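Local coordinates for WAP, Kazal, immunoglobulin, Kunitz and NTR domain-containing protein 2 (PDB 6MAA) that inhibits the growth factors GDF8 (myostatin) and GDF11, probably not activin, and probably acts also as a protease inhibitor, represented here by its follistatin domain, at residues A[29-32]-A[33-36]; A[66-69]-A[70-73]. All blocks are in the same frame, centred on the assembly; numbering follows the deposited sequence.

In the fold
Contact 1 is a beta turn and contact 2 a helix N-cap; they follow one another along the chain of the follistatin domain. Contact 1 (29-36) holds the type II turn Gln31-Ser34 that leads into strand 34-39; contact 2 (66-73) starts helix 69-79 of the Kazal-like part. Their centres lie about 15 Å apart, yet they touch: Gln32 NE2 reaches Asp73 OD1 at 2.7 Å, a probable hydrogen bond, while Gly33 CA packs on Asp73 CB at 3.9 Å. The turn is thus tied to the helix flank. Contact 1 is away from the predicted reactive bond Lys53-Glu54, whereas in contact 2 Tyr67 approaches Lys53, about 3 Å between nearest side-chain atoms.

Contact 1: residues A[29-32]-A[33-36]; sequences CLQQ and GSEC
A type II beta turn from Gln31 to Ser34 turns the chain into strand 34-39, and Ser34 grips the turn with both its backbone and its side chain. Gln31 O is the shared acceptor. Ser34 N closes the turn at 3.1 Å from Gln31 O, while Ser34 OG donates to that same Gln31 O over a shorter 2.6 Å, tilted 17° from the carbonyl plane. The hydroxyl gets there because chi1 of Ser34 (74°) sets OG between the backbone N and the carbonyl carbon, folded back over the turn. From that place OG also lies against Cys29 CB at 3.1 Å and beside CB of Gln31. Gly33 takes the third position of the turn with positive phi, as is usual in a type II turn.

Gln31 bends at chi2 (65°), bringing its amide back over the turn: NE2 donates to Gln32 O at 2.9 Å, on a lone pair and almost in the plane of its own amide, and also serves Ile81 O, so two carbonyls fix its rotation. Water 1 bridges the two arms, 2.7 Å from Cys29 O and 2.9 Å from Ser34 O. Cys29 SG lies alongside the strand backbone, 3.6 Å from Cys36 N.

Disulfides pin both arms, Cys29 to Cys45 and Cys36 to Cys24. Glu35 forms backbone hydrogen bonding with Lys46 of strand 42-47 and Gly33 with Lys48 just beyond it, while Gln31 and Ser34 rest on Cys77 and Gln32 on Met72 and Ala76 of helix 69-79.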
ATOM      1  N   CYS A  29       1.393  -7.700  -3.201  1.00 12.13           N
ATOM      2  CA  CYS A  29       0.725  -7.661  -1.910  1.00 12.54           C
ATOM      3  C   CYS A  29      -0.740  -7.323  -2.141  1.00 13.36           C
ATOM      4  O   CYS A  29      -1.056  -6.252  -2.669  1.00 15.94           O
ATOM      5  CB  CYS A  29       1.396  -6.627  -1.012  1.00 12.33           C
ATOM      6  SG  CYS A  29       3.060  -7.122  -0.511  1.00 13.71           S
ATOM      7  N   LEU A  30      -1.630  -8.238  -1.749  1.00 13.52           N
ATOM      8  CA  LEU A  30      -3.053  -8.059  -2.037  1.00 15.78           C
ATOM      9  C   LEU A  30      -3.673  -6.922  -1.237  1.00 15.89           C
ATOM     10  O   LEU A  30      -4.658  -6.323  -1.685  1.00 17.77           O
ATOM     11  CB  LEU A  30      -3.824  -9.355  -1.782  1.00 17.50           C
ATOM     12  CG  LEU A  30      -3.549 -10.540  -2.711  1.00 19.82           C
ATOM     13  CD1 LEU A  30      -4.395 -11.731  -2.308  1.00 21.33           C
ATOM     14  CD2 LEU A  30      -3.833 -10.159  -4.148  1.00 23.10           C
ATOM     15  N   GLN A  31      -3.132  -6.615  -0.059  1.00 14.86           N
ATOM     16  CA  GLN A  31      -3.737  -5.608   0.803  1.00 15.08           C
ATOM     17  C   GLN A  31      -3.685  -4.234   0.153  1.00 14.16           C
ATOM     18  O   GLN A  31      -2.623  -3.756  -0.254  1.00 14.69           O
ATOM     19  CB  GLN A  31      -3.013  -5.566   2.147  1.00 14.83           C
ATOM     20  CG  GLN A  31      -3.370  -4.368   3.014  1.00 15.53           C
ATOM     21  CD  GLN A  31      -4.823  -4.374   3.458  1.00 16.01           C
ATOM     22  OE1 GLN A  31      -5.305  -5.357   4.019  1.00 18.92           O
ATOM     23  NE2 GLN A  31      -5.525  -3.269   3.215  1.00 15.23           N
ATOM     24  N   GLN A  32      -4.850  -3.600   0.064  1.00 13.95           N
ATOM     25  CA  GLN A  32      -4.942  -2.228  -0.407  1.00 13.64           C
ATOM     26  C   GLN A  32      -4.009  -1.328   0.397  1.00 13.32           C
ATOM     27  O   GLN A  32      -3.990  -1.378   1.629  1.00 13.28           O
ATOM     28  CB  GLN A  32      -6.388  -1.783  -0.218  1.00 14.16           C
ATOM     29  CG  GLN A  32      -6.680  -0.366  -0.582  1.00 12.83           C
ATOM     30  CD  GLN A  32      -8.144  -0.070  -0.427  1.00 12.94           C
ATOM     31  OE1 GLN A  32      -8.914  -0.937  -0.014  1.00 14.86           O
ATOM     32  NE2 GLN A  32      -8.544   1.153  -0.745  1.00 13.22           N
ATOM     33  N   GLY A  33      -3.217  -0.519  -0.313  1.00 13.36           N
ATOM     34  CA  GLY A  33      -2.287   0.406   0.307  1.00 13.84           C
ATOM     35  C   GLY A  33      -0.945  -0.177   0.693  1.00 13.42           C
ATOM     36  O   GLY A  33      -0.115   0.544   1.261  1.00 13.59           O
ATOM     37  N   SER A  34      -0.697  -1.446   0.400  1.00 13.98           N
ATOM     38  CA  SER A  34       0.533  -2.107   0.798  1.00 14.85           C
ATOM     39  C   SER A  34       1.436  -2.300  -0.413  1.00 15.35           C
ATOM     40  O   SER A  34       1.002  -2.216  -1.565  1.00 17.93           O
ATOM     41  CB  SER A  34       0.215  -3.459   1.433  1.00 16.99           C
ATOM     42  OG  SER A  34      -0.177  -4.393   0.452  1.00 19.98           O
ATOM     43  N   GLU A  35       2.712  -2.554  -0.137  1.00 14.33           N
ATOM     44  CA  GLU A  35       3.651  -2.884  -1.196  1.00 15.02           C
ATOM     45  C   GLU A  35       4.685  -3.856  -0.652  1.00 12.67           C
ATOM     46  O   GLU A  35       4.887  -3.973   0.559  1.00 14.00           O
ATOM     47  CB  GLU A  35       4.323  -1.636  -1.780  1.00 20.09           C
ATOM     48  CG  GLU A  35       5.340  -0.985  -0.856  1.00 24.54           C
ATOM     49  CD  GLU A  35       6.035   0.207  -1.493  1.00 29.43           C
ATOM     50  OE1 GLU A  35       6.954   0.766  -0.855  1.00 33.81           O
ATOM     51  OE2 GLU A  35       5.664   0.587  -2.624  1.00 29.82           O
ATOM     52  N   CYS A  36       5.321  -4.569  -1.571  1.00 12.25           N
ATOM     53  CA  CYS A  36       6.357  -5.523  -1.210  1.00 11.89           C
ATOM     54  C   CYS A  36       7.638  -4.789  -0.836  1.00 11.76           C
ATOM     55  O   CYS A  36       7.992  -3.773  -1.443  1.00 13.71           O
ATOM     56  CB  CYS A  36       6.605  -6.471  -2.385  1.00 11.34           C
ATOM     57  SG  CYS A  36       7.873  -7.736  -2.132  1.00 12.42           S
TER
HETATM   58  O   HOH W   1      -1.179  -3.530  -2.971  1.00 24.51           O

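Contact 2: residues A[66-69]-A[70-73]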
ATOM      1  N   TYR A  66     -12.126  10.765   2.717  1.00  7.34           N
ATOM      2  CA  TYR A  66     -10.671  10.838   2.712  1.00  7.16           C
ATOM      3  C   TYR A  66     -10.184  11.973   1.821  1.00  7.60           C
ATOM      4  O   TYR A  66     -10.838  12.342   0.841  1.00  8.45           O
ATOM      5  CB  TYR A  66     -10.069   9.479   2.296  1.00  7.86           C
ATOM      6  CG  TYR A  66     -10.425   8.428   3.319  1.00  8.14           C
ATOM      7  CD1 TYR A  66      -9.611   8.212   4.425  1.00  8.85           C
ATOM      8  CD2 TYR A  66     -11.617   7.709   3.227  1.00  9.63           C
ATOM      9  CE1 TYR A  66      -9.955   7.297   5.398  1.00  9.44           C
ATOM     10  CE2 TYR A  66     -11.972   6.789   4.197  1.00  9.75           C
ATOM     11  CZ  TYR A  66     -11.136   6.586   5.282  1.00 10.17           C
ATOM     12  OH  TYR A  66     -11.477   5.690   6.262  1.00 11.47           O
ATOM     13  N   TYR A  67      -9.020  12.525   2.177  1.00  6.62           N
ATOM     14  CA  TYR A  67      -8.493  13.692   1.474  1.00  6.89           C
ATOM     15  C   TYR A  67      -8.245  13.395  -0.005  1.00  7.07           C
ATOM     16  O   TYR A  67      -8.467  14.260  -0.865  1.00  8.10           O
ATOM     17  CB  TYR A  67      -7.221  14.163   2.184  1.00  8.02           C
ATOM     18  CG  TYR A  67      -6.697  15.508   1.746  1.00  7.69           C
ATOM     19  CD1 TYR A  67      -5.816  15.616   0.673  1.00 10.16           C
ATOM     20  CD2 TYR A  67      -7.066  16.676   2.415  1.00  8.35           C
ATOM     21  CE1 TYR A  67      -5.316  16.846   0.278  1.00  9.81           C
ATOM     22  CE2 TYR A  67      -6.576  17.913   2.020  1.00  9.07           C
ATOM     23  CZ  TYR A  67      -5.702  17.989   0.948  1.00 10.19           C
ATOM     24  OH  TYR A  67      -5.209  19.207   0.541  1.00 12.79           O
ATOM     25  N   ASN A  68      -7.781  12.184  -0.319  1.00  6.47           N
ATOM     26  CA  ASN A  68      -7.737  11.661  -1.682  1.00  7.09           C
ATOM     27  C   ASN A  68      -7.685  10.139  -1.597  1.00  7.77           C
ATOM     28  O   ASN A  68      -7.727   9.562  -0.509  1.00  7.79           O
ATOM     29  CB  ASN A  68      -6.602  12.274  -2.520  1.00  8.24           C
ATOM     30  CG  ASN A  68      -5.221  11.969  -1.967  1.00  7.79           C
ATOM     31  OD1 ASN A  68      -4.981  10.902  -1.405  1.00  8.13           O
ATOM     32  ND2 ASN A  68      -4.304  12.918  -2.129  1.00  9.31           N
ATOM     33  N   ARG A  69      -7.611   9.485  -2.757  1.00  8.92           N
ATOM     34  CA  ARG A  69      -7.632   8.025  -2.776  1.00  9.54           C
ATOM     35  C   ARG A  69      -6.406   7.424  -2.105  1.00  8.85           C
ATOM     36  O   ARG A  69      -6.494   6.345  -1.508  1.00  9.26           O
ATOM     37  CB  ARG A  69      -7.735   7.516  -4.210  1.00 13.03           C
ATOM     38  CG  ARG A  69      -9.070   7.798  -4.853  1.00 18.47           C
ATOM     39  CD  ARG A  69      -9.197   7.028  -6.142  1.00 22.68           C
ATOM     40  NE  ARG A  69     -10.459   7.302  -6.812  1.00 25.10           N
ATOM     41  CZ  ARG A  69     -11.015   6.481  -7.694  1.00 29.03           C
ATOM     42  NH1 ARG A  69     -10.421   5.332  -7.988  1.00 32.16           N
ATOM     43  NH2 ARG A  69     -12.168   6.796  -8.266  1.00 30.79           N
ATOM     44  N   CYS A  70      -5.256   8.085  -2.213  1.00  8.33           N
ATOM     45  CA  CYS A  70      -4.064   7.581  -1.542  1.00  9.20           C
ATOM     46  C   CYS A  70      -4.255   7.548  -0.027  1.00  7.81           C
ATOM     47  O   CYS A  70      -3.873   6.575   0.633  1.00  8.36           O
ATOM     48  CB  CYS A  70      -2.854   8.422  -1.949  1.00  9.37           C
ATOM     49  SG  CYS A  70      -1.268   7.874  -1.281  1.00 10.64           S
ATOM     50  N   PHE A  71      -4.866   8.590   0.546  1.00  8.08           N
ATOM     51  CA  PHE A  71      -5.137   8.564   1.982  1.00  8.29           C
ATOM     52  C   PHE A  71      -6.172   7.499   2.340  1.00  8.73           C
ATOM     53  O   PHE A  71      -6.066   6.856   3.392  1.00 10.50           O
ATOM     54  CB  PHE A  71      -5.517   9.956   2.494  1.00  8.06           C
ATOM     55  CG  PHE A  71      -4.356  10.928   2.494  1.00  7.88           C
ATOM     56  CD1 PHE A  71      -3.380  10.861   3.477  1.00  9.91           C
ATOM     57  CD2 PHE A  71      -4.222  11.875   1.488  1.00  8.87           C
ATOM     58  CE1 PHE A  71      -2.299  11.731   3.467  1.00 11.10           C
ATOM     59  CE2 PHE A  71      -3.154  12.752   1.476  1.00 10.15           C
ATOM     60  CZ  PHE A  71      -2.187  12.676   2.464  1.00 10.99           C
ATOM     61  N   MET A  72      -7.161   7.273   1.471  1.00  8.52           N
ATOM     62  CA  MET A  72      -8.088   6.164   1.688  1.00  8.84           C
ATOM     63  C   MET A  72      -7.345   4.831   1.724  1.00  9.42           C
ATOM     64  O   MET A  72      -7.559   4.011   2.628  1.00  9.39           O
ATOM     65  CB  MET A  72      -9.157   6.152   0.594  1.00  9.73           C
ATOM     66  CG  MET A  72     -10.204   5.062   0.763  1.00 11.10           C
ATOM     67  SD  MET A  72     -11.321   4.905  -0.646  1.00 13.50           S
ATOM     68  CE  MET A  72     -10.201   4.245  -1.883  1.00 16.48           C
ATOM     69  N   ASP A  73      -6.447   4.608   0.755  1.00  8.43           N
ATOM     70  CA  ASP A  73      -5.681   3.364   0.715  1.00  9.40           C
ATOM     71  C   ASP A  73      -4.826   3.201   1.963  1.00  9.45           C
ATOM     72  O   ASP A  73      -4.639   2.080   2.457  1.00 10.35           O
ATOM     73  CB  ASP A  73      -4.755   3.352  -0.503  1.00 10.01           C
ATOM     74  CG  ASP A  73      -5.485   3.181  -1.818  1.00 11.93           C
ATOM     75  OD1 ASP A  73      -6.692   2.869  -1.827  1.00 13.44           O
ATOM     76  OD2 ASP A  73      -4.815   3.354  -2.859  1.00 15.52           O
TER
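The Tyr66 ring carries Met72 CA over one face, a CH-pi contact with the CA 4.0 Å from the ring centroid, and Met72 CB follows at 3.8 Å from Tyr66 CG; the two side chains cross at about a right angle. Phe71 O approaches the same ring obliquely. Tyr67 and Phe71 run side by side with their ring planes at 83°, Tyr67 CB touching Phe71 CD2 at 3.8 Å. The Asn68 amide crosses the Phe71 ring obliquely, planes 28° apart, with Asn68 OD1 3.1 Å from Phe71 CD2.

Asn68 is the N-cap of the helix. With chi1 at 62°, its amide folds back toward the first turn, and OD1 accepts from Phe71 N at 3.0 Å, nearly in line with the CG-OD1 bond. Its ND2 bonds to Glu52 O and Glu54 O, on either side of Lys53 in the predicted reactive-bond loop, consistent with the spacer Asn of Kazal inhibitors. Asn68 O and Arg69 O then take up Met72 N and Asp73 N as helical hydrogen bonds.

Cys70 is joined to Cys51 by a disulfide, and Met72 packs helix 69-79 on Thr58 and Ala60 of strand 58-60 and on Val85 of strand 85-86.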